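Local coordinates for protein MlnE (Bacillus amyloliquefaciens subsp. plantarum, PDB 5D2E) that is the N-terminal B-type ketoreductase part of a macrolactin assembly-line synthase, binds NADP and probably reduces beta-keto groups of the growing polyketide, at residues A[125-130]-A[170-175]; A[450-455]-A[473-478]; A[375-380]-A[418-423]. All blocks are in the same frame, centred on the assembly; numbering follows the deposited sequence.

Contact 1: A[125-130]-A[170-175]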
loop_
_atom_site.group_PDB
_atom_site.type_symbol
_atom_site.label_atom_id
_atom_site.label_comp_id
_atom_site.label_asym_id
_atom_site.label_seq_id
_atom_site.Cartn_x
_atom_site.Cartn_y
_atom_site.Cartn_z
ATOM N N PRO A 125 10.776 -27.326 -5.175
ATOM C CA PRO A 125 9.492 -26.993 -4.517
ATOM C C PRO A 125 8.525 -26.427 -5.506
ATOM O O PRO A 125 8.945 -25.707 -6.430
ATOM C CB PRO A 125 9.879 -25.928 -3.498
ATOM C CG PRO A 125 11.352 -26.016 -3.322
ATOM C CD PRO A 125 11.901 -26.586 -4.612
ATOM N N ARG A 126 7.257 -26.724 -5.311
ATOM C CA ARG A 126 6.206 -26.066 -5.998
ATOM C C ARG A 126 5.352 -25.197 -5.045
ATOM O O ARG A 126 5.053 -24.054 -5.327
ATOM C CB ARG A 126 5.300 -27.062 -6.642
ATOM C CG ARG A 126 4.809 -26.543 -8.003
ATOM C CD ARG A 126 3.356 -26.667 -8.073
ATOM N NE ARG A 126 2.788 -25.966 -9.222
ATOM C CZ ARG A 126 2.612 -26.523 -10.403
ATOM N NH1 ARG A 126 3.053 -27.751 -10.629
ATOM N NH2 ARG A 126 2.021 -25.844 -11.373
ATOM N N HIS A 127 5.035 -25.714 -3.873
ATOM C CA HIS A 127 4.252 -24.964 -2.905
ATOM C C HIS A 127 5.111 -24.337 -1.867
ATOM O O HIS A 127 5.785 -25.029 -1.155
ATOM C CB HIS A 127 3.237 -25.884 -2.275
ATOM C CG HIS A 127 2.594 -26.762 -3.289
ATOM N ND1 HIS A 127 1.461 -26.387 -3.973
ATOM C CD2 HIS A 127 3.034 -27.905 -3.873
ATOM C CE1 HIS A 127 1.181 -27.289 -4.885
ATOM N NE2 HIS A 127 2.117 -28.225 -4.843
ATOM N N ILE A 128 5.061 -23.004 -1.769
ATOM C CA ILE A 128 5.880 -22.256 -0.876
ATOM C C ILE A 128 4.959 -21.578 0.105
ATOM O O ILE A 128 3.975 -20.980 -0.331
ATOM C CB ILE A 128 6.646 -21.115 -1.594
ATOM C CG1 ILE A 128 7.334 -21.558 -2.882
ATOM C CG2 ILE A 128 7.581 -20.458 -0.646
ATOM C CD1 ILE A 128 8.158 -22.775 -2.791
ATOM N N ILE A 129 5.281 -21.706 1.402
ATOM C CA ILE A 129 4.572 -21.079 2.489
ATOM C C ILE A 129 5.561 -20.098 3.143
ATOM O O ILE A 129 6.614 -20.447 3.608
ATOM C CB ILE A 129 3.999 -22.014 3.549
ATOM C CG1 ILE A 129 3.134 -23.132 2.919
ATOM C CG2 ILE A 129 3.306 -21.206 4.657
ATOM C CD1 ILE A 129 1.935 -22.670 2.223
ATOM N N HIS A 130 5.184 -18.810 3.144
ATOM C CA HIS A 130 5.987 -17.816 3.807
ATOM C C HIS A 130 5.218 -17.340 5.015
ATOM O O HIS A 130 4.183 -16.642 4.906
ATOM C CB HIS A 130 6.253 -16.672 2.856
ATOM C CG HIS A 130 7.239 -15.683 3.378
ATOM N ND1 HIS A 130 6.879 -14.655 4.222
ATOM C CD2 HIS A 130 8.564 -15.515 3.125
ATOM C CE1 HIS A 130 7.946 -13.941 4.538
ATOM N NE2 HIS A 130 8.977 -14.416 3.854
ATOM N N LYS A 170 7.631 -23.223 -11.860
ATOM C CA LYS A 170 6.328 -22.758 -11.435
ATOM C C LYS A 170 6.296 -22.835 -9.933
ATOM O O LYS A 170 6.853 -23.753 -9.329
ATOM C CB LYS A 170 5.239 -23.658 -11.954
ATOM C CG LYS A 170 4.818 -23.395 -13.381
ATOM C CD LYS A 170 3.448 -24.029 -13.667
ATOM C CE LYS A 170 2.787 -23.349 -14.854
ATOM N NZ LYS A 170 3.629 -23.522 -16.068
ATOM N N ALA A 171 5.630 -21.884 -9.306
ATOM C CA ALA A 171 5.502 -21.933 -7.829
ATOM C C ALA A 171 4.189 -21.320 -7.472
ATOM O O ALA A 171 3.706 -20.369 -8.150
ATOM C CB ALA A 171 6.616 -21.181 -7.161
ATOM N N GLU A 172 3.594 -21.866 -6.410
ATOM C CA GLU A 172 2.443 -21.235 -5.771
ATOM C C GLU A 172 2.916 -20.780 -4.424
ATOM O O GLU A 172 3.300 -21.614 -3.588
ATOM C CB GLU A 172 1.270 -22.209 -5.604
ATOM C CG GLU A 172 1.189 -23.362 -6.635
ATOM C CD GLU A 172 0.904 -22.951 -8.073
ATOM O OE1 GLU A 172 0.206 -21.945 -8.270
ATOM O OE2 GLU A 172 1.367 -23.649 -9.013
ATOM N N ILE A 173 2.877 -19.480 -4.199
ATOM C CA ILE A 173 3.451 -18.876 -2.996
ATOM C C ILE A 173 2.295 -18.378 -2.108
ATOM O O ILE A 173 1.462 -17.614 -2.594
ATOM C CB ILE A 173 4.341 -17.701 -3.321
ATOM C CG1 ILE A 173 5.544 -18.133 -4.192
ATOM C CG2 ILE A 173 4.795 -17.039 -2.011
ATOM C CD1 ILE A 173 5.337 -17.924 -5.691
ATOM N N LEU A 174 2.242 -18.805 -0.854
ATOM C CA LEU A 174 1.225 -18.397 0.067
ATOM C C LEU A 174 1.917 -17.679 1.155
ATOM O O LEU A 174 2.718 -18.262 1.894
ATOM C CB LEU A 174 0.381 -19.594 0.595
ATOM C CG LEU A 174 -0.654 -19.234 1.677
ATOM C CD1 LEU A 174 -1.731 -18.251 1.190
ATOM C CD2 LEU A 174 -1.308 -20.525 2.179
ATOM N N TYR A 175 1.637 -16.375 1.249
ATOM C CA TYR A 175 2.151 -15.490 2.238
ATOM C C TYR A 175 1.097 -15.336 3.325
ATOM O O TYR A 175 -0.024 -15.001 3.034
ATOM C CB TYR A 175 2.475 -14.158 1.592
ATOM C CG TYR A 175 2.595 -13.021 2.543
ATOM C CD1 TYR A 175 3.697 -12.860 3.372
ATOM C CD2 TYR A 175 1.548 -12.097 2.659
ATOM C CE1 TYR A 175 3.732 -11.812 4.301
ATOM C CE2 TYR A 175 1.598 -11.057 3.578
ATOM C CZ TYR A 175 2.676 -10.916 4.380
ATOM O OH TYR A 175 2.650 -9.806 5.230
HETATM O O HOH W 1 8.480 -25.816 -9.225
#

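Contact 2: A[450-455]-A[473-478]. With NAP (NADP nicotinamide-adenine-dinucleotide phosphate), chain B.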
loop_
_atom_site.group_PDB
_atom_site.type_symbol
_atom_site.label_atom_id
_atom_site.label_comp_id
_atom_site.label_asym_id
_atom_site.label_seq_id
_atom_site.Cartn_x
_atom_site.Cartn_y
_atom_site.Cartn_z
ATOM N N PRO A 450 -5.058 7.306 -10.283
ATOM C CA PRO A 450 -4.497 6.821 -11.509
ATOM C C PRO A 450 -3.496 7.858 -12.063
ATOM O O PRO A 450 -3.185 8.863 -11.390
ATOM C CB PRO A 450 -5.724 6.696 -12.381
ATOM C CG PRO A 450 -6.449 7.955 -12.034
ATOM C CD PRO A 450 -6.167 8.216 -10.562
ATOM N N LEU A 451 -2.977 7.598 -13.273
ATOM C CA LEU A 451 -2.073 8.567 -13.963
ATOM C C LEU A 451 -2.823 9.824 -14.352
ATOM O O LEU A 451 -3.954 9.764 -14.878
ATOM C CB LEU A 451 -1.469 7.981 -15.237
ATOM C CG LEU A 451 -0.312 7.070 -14.957
ATOM C CD1 LEU A 451 0.068 6.349 -16.261
ATOM C CD2 LEU A 451 0.837 7.882 -14.356
ATOM N N TRP A 452 -2.240 10.929 -13.972
ATOM C CA TRP A 452 -2.788 12.235 -14.275
ATOM C C TRP A 452 -2.074 12.826 -15.524
ATOM O O TRP A 452 -0.928 12.516 -15.788
ATOM C CB TRP A 452 -2.499 13.220 -13.210
ATOM C CG TRP A 452 -3.180 13.064 -11.921
ATOM C CD1 TRP A 452 -3.066 12.012 -11.077
ATOM C CD2 TRP A 452 -4.009 14.027 -11.279
ATOM N NE1 TRP A 452 -3.812 12.245 -9.947
ATOM C CE2 TRP A 452 -4.373 13.490 -10.021
ATOM C CE3 TRP A 452 -4.468 15.309 -11.621
ATOM C CZ2 TRP A 452 -5.178 14.181 -9.120
ATOM C CZ3 TRP A 452 -5.259 16.002 -10.722
ATOM C CH2 TRP A 452 -5.615 15.439 -9.480
ATOM N N ASP A 453 -2.816 13.665 -16.230
ATOM C CA ASP A 453 -2.329 14.568 -17.299
ATOM C C ASP A 453 -2.152 15.946 -16.614
ATOM O O ASP A 453 -2.994 16.832 -16.753
ATOM C CB ASP A 453 -3.427 14.597 -18.372
ATOM C CG ASP A 453 -3.075 15.403 -19.590
ATOM O OD1 ASP A 453 -1.885 15.604 -19.858
ATOM O OD2 ASP A 453 -4.032 15.789 -20.293
ATOM N N ALA A 454 -1.106 16.065 -15.792
ATOM C CA ALA A 454 -0.812 17.274 -14.965
ATOM C C ALA A 454 0.466 17.058 -14.131
ATOM O O ALA A 454 0.781 15.922 -13.735
ATOM C CB ALA A 454 -1.981 17.660 -14.057
ATOM N N GLY A 455 1.191 18.156 -13.885
ATOM C CA GLY A 455 2.510 18.143 -13.244
ATOM C C GLY A 455 3.569 18.669 -14.189
ATOM O O GLY A 455 3.984 17.962 -15.102
ATOM N N GLU A 473 -8.006 6.347 -19.644
ATOM C CA GLU A 473 -7.619 7.657 -20.099
ATOM C C GLU A 473 -6.887 8.321 -18.978
ATOM O O GLU A 473 -7.118 8.000 -17.826
ATOM C CB GLU A 473 -8.857 8.490 -20.420
ATOM C CG GLU A 473 -9.539 8.045 -21.705
ATOM C CD GLU A 473 -10.831 8.798 -21.984
ATOM O OE1 GLU A 473 -10.840 10.057 -21.926
ATOM O OE2 GLU A 473 -11.841 8.112 -22.254
ATOM N N LEU A 474 -6.050 9.285 -19.300
ATOM C CA LEU A 474 -5.409 10.087 -18.309
ATOM C C LEU A 474 -6.463 10.908 -17.564
ATOM O O LEU A 474 -7.501 11.282 -18.113
ATOM C CB LEU A 474 -4.363 11.010 -18.939
ATOM C CG LEU A 474 -3.101 10.395 -19.538
ATOM C CD1 LEU A 474 -2.330 11.457 -20.321
ATOM C CD2 LEU A 474 -2.200 9.811 -18.477
ATOM N N LEU A 475 -6.197 11.153 -16.292
ATOM C CA LEU A 475 -7.064 11.976 -15.475
ATOM C C LEU A 475 -6.654 13.453 -15.662
ATOM O O LEU A 475 -5.539 13.825 -15.381
ATOM C CB LEU A 475 -6.911 11.562 -13.995
ATOM C CG LEU A 475 -7.718 12.298 -12.916
ATOM C CD1 LEU A 475 -9.191 12.074 -13.121
ATOM C CD2 LEU A 475 -7.307 11.821 -11.513
ATOM N N SER A 476 -7.575 14.300 -16.099
ATOM C CA SER A 476 -7.241 15.704 -16.290
ATOM C C SER A 476 -7.197 16.390 -14.950
ATOM O O SER A 476 -7.837 15.934 -13.992
ATOM C CB SER A 476 -8.316 16.377 -17.186
ATOM O OG SER A 476 -9.567 16.564 -16.535
ATOM N N ALA A 477 -6.479 17.509 -14.884
ATOM C CA ALA A 477 -6.377 18.319 -13.679
ATOM C C ALA A 477 -7.719 18.611 -13.023
ATOM O O ALA A 477 -7.883 18.442 -11.815
ATOM C CB ALA A 477 -5.675 19.642 -13.985
ATOM N N GLN A 478 -8.683 19.085 -13.800
ATOM C CA GLN A 478 -9.985 19.410 -13.252
ATOM C C GLN A 478 -10.777 18.205 -12.770
ATOM O O GLN A 478 -11.455 18.272 -11.791
ATOM C CB GLN A 478 -10.824 20.203 -14.277
ATOM C CG GLN A 478 -10.311 21.652 -14.401
ATOM C CD GLN A 478 -10.422 22.390 -13.076
ATOM O OE1 GLN A 478 -11.497 22.429 -12.468
ATOM N NE2 GLN A 478 -9.324 22.926 -12.601
HETATM P PA NAP B . 6.454 14.621 -8.120
HETATM O O1A NAP B . 6.228 15.902 -8.968
HETATM O O2A NAP B . 7.777 13.877 -8.090
HETATM O O5B NAP B . 6.204 15.148 -6.621
HETATM C C5B NAP B . 6.548 14.309 -5.526
HETATM C C4B NAP B . 7.337 15.215 -4.614
HETATM O O4B NAP B . 7.728 14.440 -3.460
HETATM C C3B NAP B . 8.660 15.762 -5.219
HETATM O O3B NAP B . 8.575 17.177 -5.414
HETATM C C2B NAP B . 9.721 15.454 -4.150
HETATM O O2B NAP B . 10.568 16.551 -3.944
HETATM C C1B NAP B . 8.861 15.082 -2.919
HETATM N N9A NAP B . 9.488 14.129 -2.013
HETATM C C8A NAP B . 9.988 12.868 -2.311
HETATM N N7A NAP B . 10.559 12.287 -1.198
HETATM C C5A NAP B . 10.353 13.140 -0.174
HETATM C C6A NAP B . 10.685 13.164 1.232
HETATM N N6A NAP B . 11.316 12.063 1.756
HETATM N N1A NAP B . 10.374 14.320 1.975
HETATM C C2A NAP B . 9.747 15.359 1.393
HETATM N N3A NAP B . 9.408 15.401 0.075
HETATM C C4A NAP B . 9.681 14.365 -0.726
HETATM O O3 NAP B . 5.285 13.524 -8.419
HETATM P PN NAP B . 3.707 13.822 -8.655
HETATM O O1N NAP B . 3.308 13.382 -10.052
HETATM O O2N NAP B . 3.449 15.168 -8.031
HETATM O O5D NAP B . 2.925 12.791 -7.685
HETATM C C5D NAP B . 2.767 13.224 -6.303
HETATM C C4D NAP B . 2.158 12.123 -5.423
HETATM O O4D NAP B . 0.976 11.576 -5.990
HETATM C C3D NAP B . 3.154 10.964 -5.299
HETATM O O3D NAP B . 3.186 10.533 -3.950
HETATM C C2D NAP B . 2.635 9.897 -6.245
HETATM O O2D NAP B . 3.038 8.556 -5.846
HETATM C C1D NAP B . 1.100 10.151 -6.273
HETATM N N1N NAP B . 0.536 9.713 -7.575
HETATM C C2N NAP B . 0.743 10.446 -8.730
HETATM C C3N NAP B . 0.245 10.078 -9.993
HETATM C C7N NAP B . 0.482 10.934 -11.268
HETATM O O7N NAP B . 0.084 10.543 -12.369
HETATM N N7N NAP B . 1.092 12.128 -11.244
HETATM C C4N NAP B . -0.472 8.875 -10.068
HETATM C C5N NAP B . -0.645 8.111 -8.906
HETATM C C6N NAP B . -0.155 8.553 -7.663
HETATM P P2B NAP B . 12.096 16.439 -3.350
HETATM O O1X NAP B . 12.916 15.536 -4.260
HETATM O O2X NAP B . 12.601 17.916 -3.280
HETATM O O3X NAP B . 11.951 15.822 -1.986
HETATM O O HOH W 2 -5.346 7.388 -15.841
HETATM O O HOH W 3 -5.185 18.175 -17.340
#

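Contact 3: A[375-380]-A[418-423]. With NAP (NADP nicotinamide-adenine-dinucleotide phosphate), chain B.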
loop_
_atom_site.group_PDB
_atom_site.type_symbol
_atom_site.label_atom_id
_atom_site.label_comp_id
_atom_site.label_asym_id
_atom_site.label_seq_id
_atom_site.Cartn_x
_atom_site.Cartn_y
_atom_site.Cartn_z
ATOM N N GLU A 375 18.522 -1.243 -1.777
ATOM C CA GLU A 375 18.627 0.187 -1.633
ATOM C C GLU A 375 17.597 0.983 -2.401
ATOM O O GLU A 375 17.131 1.999 -1.922
ATOM C CB GLU A 375 20.030 0.665 -2.031
ATOM C CG GLU A 375 21.050 0.255 -0.950
ATOM C CD GLU A 375 21.536 -1.197 -1.056
ATOM O OE1 GLU A 375 21.346 -1.866 -2.120
ATOM O OE2 GLU A 375 22.083 -1.677 -0.044
ATOM N N SER A 376 17.278 0.542 -3.600
ATOM C CA SER A 376 16.274 1.160 -4.395
ATOM C C SER A 376 14.887 1.047 -3.761
ATOM O O SER A 376 14.115 2.009 -3.747
ATOM C CB SER A 376 16.280 0.480 -5.748
ATOM O OG SER A 376 15.314 1.073 -6.547
ATOM N N ILE A 377 14.574 -0.142 -3.264
ATOM C CA ILE A 377 13.315 -0.376 -2.502
ATOM C C ILE A 377 13.268 0.579 -1.296
ATOM O O ILE A 377 12.250 1.288 -1.136
ATOM C CB ILE A 377 13.197 -1.826 -2.048
ATOM C CG1 ILE A 377 13.149 -2.722 -3.283
ATOM C CG2 ILE A 377 11.964 -1.986 -1.185
ATOM C CD1 ILE A 377 13.242 -4.202 -2.977
ATOM N N GLU A 378 14.340 0.645 -0.501
ATOM C CA GLU A 378 14.393 1.548 0.674
ATOM C C GLU A 378 14.074 2.981 0.308
ATOM O O GLU A 378 13.343 3.658 1.033
ATOM C CB GLU A 378 15.739 1.555 1.394
ATOM C CG GLU A 378 16.139 0.213 1.967
ATOM C CD GLU A 378 17.612 0.081 2.415
ATOM O OE1 GLU A 378 18.525 0.785 1.933
ATOM O OE2 GLU A 378 17.834 -0.769 3.295
ATOM N N GLU A 379 14.638 3.432 -0.817
ATOM C CA GLU A 379 14.352 4.771 -1.319
ATOM C C GLU A 379 12.939 4.996 -1.708
ATOM O O GLU A 379 12.374 6.028 -1.381
ATOM C CB GLU A 379 15.230 5.103 -2.546
ATOM C CG GLU A 379 16.668 5.304 -2.143
ATOM C CD GLU A 379 17.476 5.639 -3.397
ATOM O OE1 GLU A 379 17.192 6.699 -4.000
ATOM O OE2 GLU A 379 18.248 4.796 -3.815
ATOM N N VAL A 380 12.357 4.081 -2.451
ATOM C CA VAL A 380 10.971 4.254 -2.906
ATOM C C VAL A 380 9.987 4.233 -1.747
ATOM O O VAL A 380 9.007 4.981 -1.761
ATOM C CB VAL A 380 10.629 3.199 -3.944
ATOM C CG1 VAL A 380 9.144 3.085 -4.185
ATOM C CG2 VAL A 380 11.393 3.463 -5.223
ATOM N N GLN A 418 6.662 -1.977 -10.683
ATOM C CA GLN A 418 6.285 -1.039 -9.618
ATOM C C GLN A 418 6.097 -1.774 -8.292
ATOM O O GLN A 418 5.272 -1.336 -7.485
ATOM C CB GLN A 418 4.937 -0.439 -9.951
ATOM C CG GLN A 418 4.761 0.142 -11.329
ATOM C CD GLN A 418 3.339 0.724 -11.468
ATOM O OE1 GLN A 418 2.321 0.002 -11.684
ATOM N NE2 GLN A 418 3.266 2.027 -11.304
ATOM N N SER A 419 6.811 -2.876 -8.050
ATOM C CA SER A 419 6.441 -3.725 -6.895
ATOM C C SER A 419 6.553 -3.000 -5.509
ATOM O O SER A 419 5.664 -3.156 -4.655
ATOM C CB SER A 419 7.223 -5.024 -6.901
ATOM O OG SER A 419 8.569 -4.756 -6.792
ATOM N N ASP A 420 7.621 -2.258 -5.306
ATOM C CA ASP A 420 7.908 -1.562 -4.071
ATOM C C ASP A 420 7.054 -0.308 -3.978
ATOM O O ASP A 420 6.532 0.022 -2.905
ATOM C CB ASP A 420 9.375 -1.195 -3.884
ATOM C CG ASP A 420 10.031 -0.590 -5.156
ATOM O OD1 ASP A 420 9.413 -0.641 -6.241
ATOM O OD2 ASP A 420 11.131 -0.062 -5.036
ATOM N N TYR A 421 6.827 0.328 -5.119
ATOM C CA TYR A 421 5.922 1.505 -5.193
ATOM C C TYR A 421 4.492 1.099 -4.843
ATOM O O TYR A 421 3.804 1.795 -4.076
ATOM C CB TYR A 421 5.994 2.128 -6.596
ATOM C CG TYR A 421 5.199 3.388 -6.816
ATOM C CD1 TYR A 421 5.616 4.618 -6.294
ATOM C CD2 TYR A 421 4.070 3.371 -7.622
ATOM C CE1 TYR A 421 4.885 5.784 -6.506
ATOM C CE2 TYR A 421 3.345 4.541 -7.859
ATOM C CZ TYR A 421 3.760 5.720 -7.303
ATOM O OH TYR A 421 3.018 6.828 -7.569
ATOM N N ALA A 422 4.025 -0.012 -5.411
ATOM C CA ALA A 422 2.703 -0.541 -5.158
ATOM C C ALA A 422 2.568 -0.858 -3.662
ATOM O O ALA A 422 1.586 -0.454 -3.038
ATOM C CB ALA A 422 2.457 -1.761 -6.006
ATOM N N PHE A 423 3.596 -1.503 -3.085
ATOM C CA PHE A 423 3.624 -1.805 -1.656
ATOM C C PHE A 423 3.534 -0.522 -0.809
ATOM O O PHE A 423 2.749 -0.450 0.147
ATOM C CB PHE A 423 4.902 -2.575 -1.310
ATOM C CG PHE A 423 5.138 -2.723 0.160
ATOM C CD1 PHE A 423 4.530 -3.765 0.845
ATOM C CD2 PHE A 423 5.854 -1.814 0.856
ATOM C CE1 PHE A 423 4.712 -3.946 2.186
ATOM C CE2 PHE A 423 5.983 -1.928 2.243
ATOM C CZ PHE A 423 5.429 -3.022 2.893
HETATM P PA NAP B . 6.454 14.621 -8.120
HETATM O O1A NAP B . 6.228 15.902 -8.968
HETATM O O2A NAP B . 7.777 13.877 -8.090
HETATM O O5B NAP B . 6.204 15.148 -6.621
HETATM C C5B NAP B . 6.548 14.309 -5.526
HETATM C C4B NAP B . 7.337 15.215 -4.614
HETATM O O4B NAP B . 7.728 14.440 -3.460
HETATM C C3B NAP B . 8.660 15.762 -5.219
HETATM O O3B NAP B . 8.575 17.177 -5.414
HETATM C C2B NAP B . 9.721 15.454 -4.150
HETATM O O2B NAP B . 10.568 16.551 -3.944
HETATM C C1B NAP B . 8.861 15.082 -2.919
HETATM N N9A NAP B . 9.488 14.129 -2.013
HETATM C C8A NAP B . 9.988 12.868 -2.311
HETATM N N7A NAP B . 10.559 12.287 -1.198
HETATM C C5A NAP B . 10.353 13.140 -0.174
HETATM C C6A NAP B . 10.685 13.164 1.232
HETATM N N6A NAP B . 11.316 12.063 1.756
HETATM N N1A NAP B . 10.374 14.320 1.975
HETATM C C2A NAP B . 9.747 15.359 1.393
HETATM N N3A NAP B . 9.408 15.401 0.075
HETATM C C4A NAP B . 9.681 14.365 -0.726
HETATM O O3 NAP B . 5.285 13.524 -8.419
HETATM P PN NAP B . 3.707 13.822 -8.655
HETATM O O1N NAP B . 3.308 13.382 -10.052
HETATM O O2N NAP B . 3.449 15.168 -8.031
HETATM O O5D NAP B . 2.925 12.791 -7.685
HETATM C C5D NAP B . 2.767 13.224 -6.303
HETATM C C4D NAP B . 2.158 12.123 -5.423
HETATM O O4D NAP B . 0.976 11.576 -5.990
HETATM C C3D NAP B . 3.154 10.964 -5.299
HETATM O O3D NAP B . 3.186 10.533 -3.950
HETATM C C2D NAP B . 2.635 9.897 -6.245
HETATM O O2D NAP B . 3.038 8.556 -5.846
HETATM C C1D NAP B . 1.100 10.151 -6.273
HETATM N N1N NAP B . 0.536 9.713 -7.575
HETATM C C2N NAP B . 0.743 10.446 -8.730
HETATM C C3N NAP B . 0.245 10.078 -9.993
HETATM C C7N NAP B . 0.482 10.934 -11.268
HETATM O O7N NAP B . 0.084 10.543 -12.369
HETATM N N7N NAP B . 1.092 12.128 -11.244
HETATM C C4N NAP B . -0.472 8.875 -10.068
HETATM C C5N NAP B . -0.645 8.111 -8.906
HETATM C C6N NAP B . -0.155 8.553 -7.663
HETATM P P2B NAP B . 12.096 16.439 -3.350
HETATM O O1X NAP B . 12.916 15.536 -4.260
HETATM O O2X NAP B . 12.601 17.916 -3.280
HETATM O O3X NAP B . 11.951 15.822 -1.986
#

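Contact 1: A[125-130]-A[170-175]
The guanidinium of R126 has K170 CB over one face, offset toward its rim, and E172 OE2 at its edge. R126 NE gives the strong half of this salt bridge, 2.7 Å to E172 OE2 with an N-H...O angle of 155°. It meets the anti lone pair of OE2, and the carboxylate and guanidinium planes are 21° apart, nearly coplanar. NH2 reaches the same oxygen weakly, while NH1 pairs with E58, so two carboxylates share the arginine. Next along, H127 ND1 sits 4.0 Å from E172 CG, and H127 NE2 is bonded to T56. At the far end H130 ND1 comes to the edge of the Y175 ring, 3.8 Å from CD1. The outer ends of these two side chains are tied to S154 and to the backbone O of Y188.

Between the side chains runs a regular parallel ladder. E172 N bonds R126 O, I128 N bonds E172 O at 2.9 Å, L174 N bonds I128 O, and H130 N bonds L174 O at 2.8 Å. I129 CD1 packs 3.8 Å from L174 CB on the face that also carries H127 and E172. On the other face I128 and I173 touch through their CG1 atoms (4.1 Å), and there helix 141-164 covers I173, H130 and Y175. A water joins P125 O to K170 O where the strands begin.

Helix 141-164 links the two parallel strands, 127-133 and 171-180, in a beta-alpha-beta crossover, the unit of a Rossmann-like fold, here in the half of the ketoreductase remote from NADP.

Contact 2: A[450-455]-A[473-478]
The W452 indole folds beside its own N (chi1 -70°) and L475 CG stands anti to its N (chi1 179°), which brings the two side chains alongside each other. This puts the L475 CD2 methyl over the face of the indole, 3.9 Å from the centroid of the five-membered ring and nearly on its normal, a CH-pi contact. L475 CD2 also lies 3.9 Å from P450 CD.

The backbones run parallel for a moment. L475 N bonds L451 O at 3.0 Å in the carbonyl plane, and D453 N bonds L475 O at 2.9 Å from above its plane. W452 N, flanked by these two bonds, donates instead to the nicotinamide amide, 2.8 Å to O7N of NADP and nearly straight at 171°. P450 O comes within 3.0 Å of NADP C4N, its hydride-carrying carbon. On the outer side L474 CB rests 3.8 Å from D453 CB.

Here the end of strand 443-453 lies against the short, weakly bonded strand 475-476. L285, L288 and F289 of helix 284-296 also touch the indole. S476 caps helix 477-488 by bonding A479 N, and E27 of helix 22-30 lies against S476 and A477.

Contact 3: A[375-380]-A[418-423]
D420 and Y421 are the residues by which 418-423 meets I377 and V380, on the first turn of a helix. Q418 precedes them at the N-cap position. Its O accepts a bond from A422 N, and its side-chain OE1 accepts one from the backbone N of N415. S419 opens the helix and turns its side chain to F194 and T197 of helix 186-201.

D420 gives the largest share of the contact. Its CG is wedged between the backbone N and the carbonyl carbon (chi1 45°), which curls D420 OD1 back to Y421 N in a weak, bent bond of 3.0 Å. D420 OD2 is sent outward among aliphatic atoms, 3.4 Å from I377 CA and 3.5 Å from V380 CB. I377 CG2 slants across, 3.8 Å from D420 CB. OD2 is satisfied by a salt bridge to K372, whose NZ also bonds S376 OG, so one lysine links both helices and should help to keep the buried aspartate ionised.

V380 CG1 lies 3.7 Å from Y421 N and 4.1 Å from Y421 CB, near the plane of the ring at its edge. With CG anti to the backbone N (chi1 -176°), the phenol extends toward the cofactor. Y421 OH is modelled 2.4 Å from NADP O2D, a doubtfully short hydrogen bond in which either hydroxyl could donate. K384 also bonds NADP, consistent with the Tyr-Lys pair of polyketide ketoreductases, where lysine and asparagine have exchanged places relative to YxxxK. A422 and F423 face helix 186-201 instead, at T197 and A190.

The segments 375-380 and 419-423 run at 31°, their axes 9.2 Å apart at closest. Helix 141-164 adjoins both helices 374-381 and 419-437, Y153 and F156 against I377 and L148 against F423, while helix 186-201 backs the tyrosine-bearing helix.

In the fold
Contact 1 comes first in the chain, then contact 3, then contact 2. Contact 1 lies in the Rossmann-like half without bound cofactor, and contacts 2 and 3 belong to the ketoreductase half that holds NADP. Contact 3 is nearest the chain's centre, its own centre about 23 Å from each of the others, which are about 38 Å apart on opposite sides. Helix 141-164, which joins the strands of contact 1, also packs on both helices of contact 3, tying the halves together. Helix 419-437 leads on to strand 443-453, so the ribose grip of contact 3 and the nicotinamide grip of contact 2 sit on consecutive elements.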